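Local coordinates for UDP-N-acetylglucosamine--peptide N-acetylglucosaminyltransferase stabilizing protein GtfB (Streptococcus gordonii, PDB 5E9T) that acts as the substrate-binding partner of GtfA, with which it attaches the first GlcNAc from UDP-GlcNAc to the adhesin GspB, at residues Leu376-Glu381 / Gln392-Asp397. Numbering follows the deposited sequence.
Sequences LILGFE and QQHIFD
F396 lays its ring beside that of F380, rim to rim, with the centroids 5.6 Å apart and the planes turned by 44°. Neither ring sits over the face of the other. The contact lies in what is probably the second of two Rossmann-like domains, as in GT-B glycosyltransferases. Strand 376-379 pairs in parallel with strand 353-356, and L378 bonds through its backbone to Y354 and D356. Residues 394-397 run in nearly the same direction as 376-381, without forming a regular sheet ladder. One weak backbone bond joins them, from F396 N to G379 O at 2.7 Å, bent to 123° at the hydrogen. The ring of F396 also meets L378, CE2 to CB at 4.1 Å. CG of F396 stands anti to its own carbonyl carbon (chi1 -57°), and this turn sends the ring back toward G379 and L378. At the start of the strand, L376 CD2 lies at the edge of the H394 imidazole, in its plane, 3.8 Å from H394 CD2 and 3.9 Å from H394 NE2. The two side chains cross at about a right angle. Helices add to both ends, with A405 and L408 packing on F396 and A424 touching H394. At the exposed end, E381 bends at chi2 and its OE2 forms a salt bridge with R387. Over one face of the F396 ring sits H394 O, 3.2 Å above the plane and offset toward the rim.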
loop_
_atom_site.group_PDB
_atom_site.type_symbol
_atom_site.label_atom_id
_atom_site.label_comp_id
_atom_site.label_asym_id
_atom_site.label_seq_id
_atom_site.Cartn_x
_atom_site.Cartn_y
_atom_site.Cartn_z
ATOM N N LEU B 376 -48.833 10.061 -21.178
ATOM C CA LEU B 376 -49.292 8.704 -20.913
ATOM C C LEU B 376 -48.120 7.743 -21.023
ATOM O O LEU B 376 -47.491 7.635 -22.083
ATOM C CB LEU B 376 -50.399 8.267 -21.865
ATOM C CG LEU B 376 -50.591 6.765 -21.659
ATOM C CD1 LEU B 376 -51.193 6.446 -20.276
ATOM C CD2 LEU B 376 -51.426 6.143 -22.765
ATOM N N ILE B 377 -47.856 7.022 -19.945
ATOM C CA ILE B 377 -46.723 6.112 -19.855
ATOM C C ILE B 377 -47.180 4.684 -20.124
ATOM O O ILE B 377 -48.200 4.238 -19.583
ATOM C CB ILE B 377 -46.068 6.221 -18.467
ATOM C CG1 ILE B 377 -45.934 7.691 -18.062
ATOM C CG2 ILE B 377 -44.727 5.500 -18.460
ATOM C CD1 ILE B 377 -45.635 7.877 -16.602
ATOM N N LEU B 378 -46.414 3.960 -20.954
ATOM C CA LEU B 378 -46.563 2.517 -21.137
ATOM C C LEU B 378 -45.187 1.882 -21.249
ATOM O O LEU B 378 -44.227 2.524 -21.676
ATOM C CB LEU B 378 -47.334 2.120 -22.406
ATOM C CG LEU B 378 -48.485 2.979 -22.892
ATOM C CD1 LEU B 378 -49.028 2.547 -24.265
ATOM C CD2 LEU B 378 -49.438 2.832 -21.857
ATOM N N GLY B 379 -45.118 0.592 -20.939
ATOM C CA GLY B 379 -43.902 -0.173 -21.157
ATOM C C GLY B 379 -44.189 -1.648 -20.988
ATOM O O GLY B 379 -45.343 -2.067 -20.861
ATOM N N PHE B 380 -43.112 -2.430 -20.989
ATOM C CA PHE B 380 -43.141 -3.867 -20.770
ATOM C C PHE B 380 -42.772 -4.145 -19.319
ATOM O O PHE B 380 -42.513 -3.223 -18.557
ATOM C CB PHE B 380 -42.199 -4.544 -21.758
ATOM C CG PHE B 380 -42.438 -4.118 -23.175
ATOM C CD1 PHE B 380 -41.415 -3.652 -23.971
ATOM C CD2 PHE B 380 -43.706 -4.151 -23.699
ATOM C CE1 PHE B 380 -41.668 -3.245 -25.273
ATOM C CE2 PHE B 380 -43.959 -3.748 -24.988
ATOM C CZ PHE B 380 -42.940 -3.295 -25.773
ATOM N N GLU B 381 -42.747 -5.423 -18.920
ATOM C CA GLU B 381 -42.568 -5.694 -17.494
ATOM C C GLU B 381 -41.190 -5.274 -17.007
ATOM O O GLU B 381 -41.044 -4.895 -15.838
ATOM C CB GLU B 381 -42.813 -7.162 -17.152
ATOM C CG GLU B 381 -42.608 -7.456 -15.660
ATOM C CD GLU B 381 -43.809 -7.074 -14.804
ATOM O OE1 GLU B 381 -44.947 -7.404 -15.192
ATOM O OE2 GLU B 381 -43.620 -6.432 -13.750
ATOM N N GLN B 392 -51.844 -0.928 -14.557
ATOM C CA GLN B 392 -51.783 -2.323 -14.975
ATOM C C GLN B 392 -52.208 -2.496 -16.425
ATOM O O GLN B 392 -51.608 -3.284 -17.165
ATOM C CB GLN B 392 -52.680 -3.164 -14.076
ATOM C CG GLN B 392 -52.517 -4.654 -14.250
ATOM C CD GLN B 392 -51.334 -5.194 -13.501
ATOM O OE1 GLN B 392 -50.192 -5.080 -13.941
ATOM N NE2 GLN B 392 -51.600 -5.800 -12.356
ATOM N N GLN B 393 -53.269 -1.800 -16.842
ATOM C CA GLN B 393 -53.799 -2.000 -18.191
ATOM C C GLN B 393 -52.762 -1.621 -19.232
ATOM O O GLN B 393 -52.708 -2.191 -20.333
ATOM C CB GLN B 393 -55.056 -1.156 -18.367
ATOM C CG GLN B 393 -55.995 -1.253 -17.175
ATOM C CD GLN B 393 -55.953 -0.019 -16.299
ATOM O OE1 GLN B 393 -55.810 1.087 -16.795
ATOM N NE2 GLN B 393 -56.086 -0.205 -14.991
ATOM N N HIS B 394 -51.926 -0.657 -18.879
ATOM C CA HIS B 394 -50.919 -0.072 -19.742
ATOM C C HIS B 394 -49.629 -0.889 -19.805
ATOM O O HIS B 394 -48.951 -0.874 -20.842
ATOM C CB HIS B 394 -50.698 1.370 -19.268
ATOM C CG HIS B 394 -51.876 2.257 -19.537
ATOM N ND1 HIS B 394 -53.125 2.032 -18.998
ATOM C CD2 HIS B 394 -52.009 3.327 -20.355
ATOM C CE1 HIS B 394 -53.961 2.956 -19.441
ATOM N NE2 HIS B 394 -53.308 3.753 -20.269
ATOM N N ILE B 395 -49.296 -1.628 -18.742
ATOM C CA ILE B 395 -48.048 -2.384 -18.712
ATOM C C ILE B 395 -48.154 -3.608 -19.615
ATOM O O ILE B 395 -49.243 -4.142 -19.863
ATOM C CB ILE B 395 -47.686 -2.796 -17.273
ATOM C CG1 ILE B 395 -46.264 -3.361 -17.216
ATOM C CG2 ILE B 395 -48.647 -3.848 -16.755
ATOM C CD1 ILE B 395 -45.551 -3.104 -15.917
ATOM N N PHE B 396 -47.007 -4.072 -20.098
ATOM C CA PHE B 396 -46.940 -5.213 -20.994
ATOM C C PHE B 396 -45.968 -6.237 -20.444
ATOM O O PHE B 396 -45.204 -5.964 -19.517
ATOM C CB PHE B 396 -46.487 -4.795 -22.384
ATOM C CG PHE B 396 -47.340 -3.759 -22.991
ATOM C CD1 PHE B 396 -48.713 -3.839 -22.898
ATOM C CD2 PHE B 396 -46.769 -2.648 -23.569
ATOM C CE1 PHE B 396 -49.506 -2.856 -23.433
ATOM C CE2 PHE B 396 -47.546 -1.664 -24.076
ATOM C CZ PHE B 396 -48.919 -1.763 -24.018
ATOM N N ASP B 397 -46.011 -7.432 -21.022
ATOM C CA ASP B 397 -44.985 -8.422 -20.739
ATOM C C ASP B 397 -43.692 -8.041 -21.450
ATOM O O ASP B 397 -43.653 -7.113 -22.257
ATOM C CB ASP B 397 -45.433 -9.804 -21.191
ATOM C CG ASP B 397 -46.484 -10.381 -20.313
ATOM O OD1 ASP B 397 -46.722 -9.837 -19.219
ATOM O OD2 ASP B 397 -47.073 -11.390 -20.738
#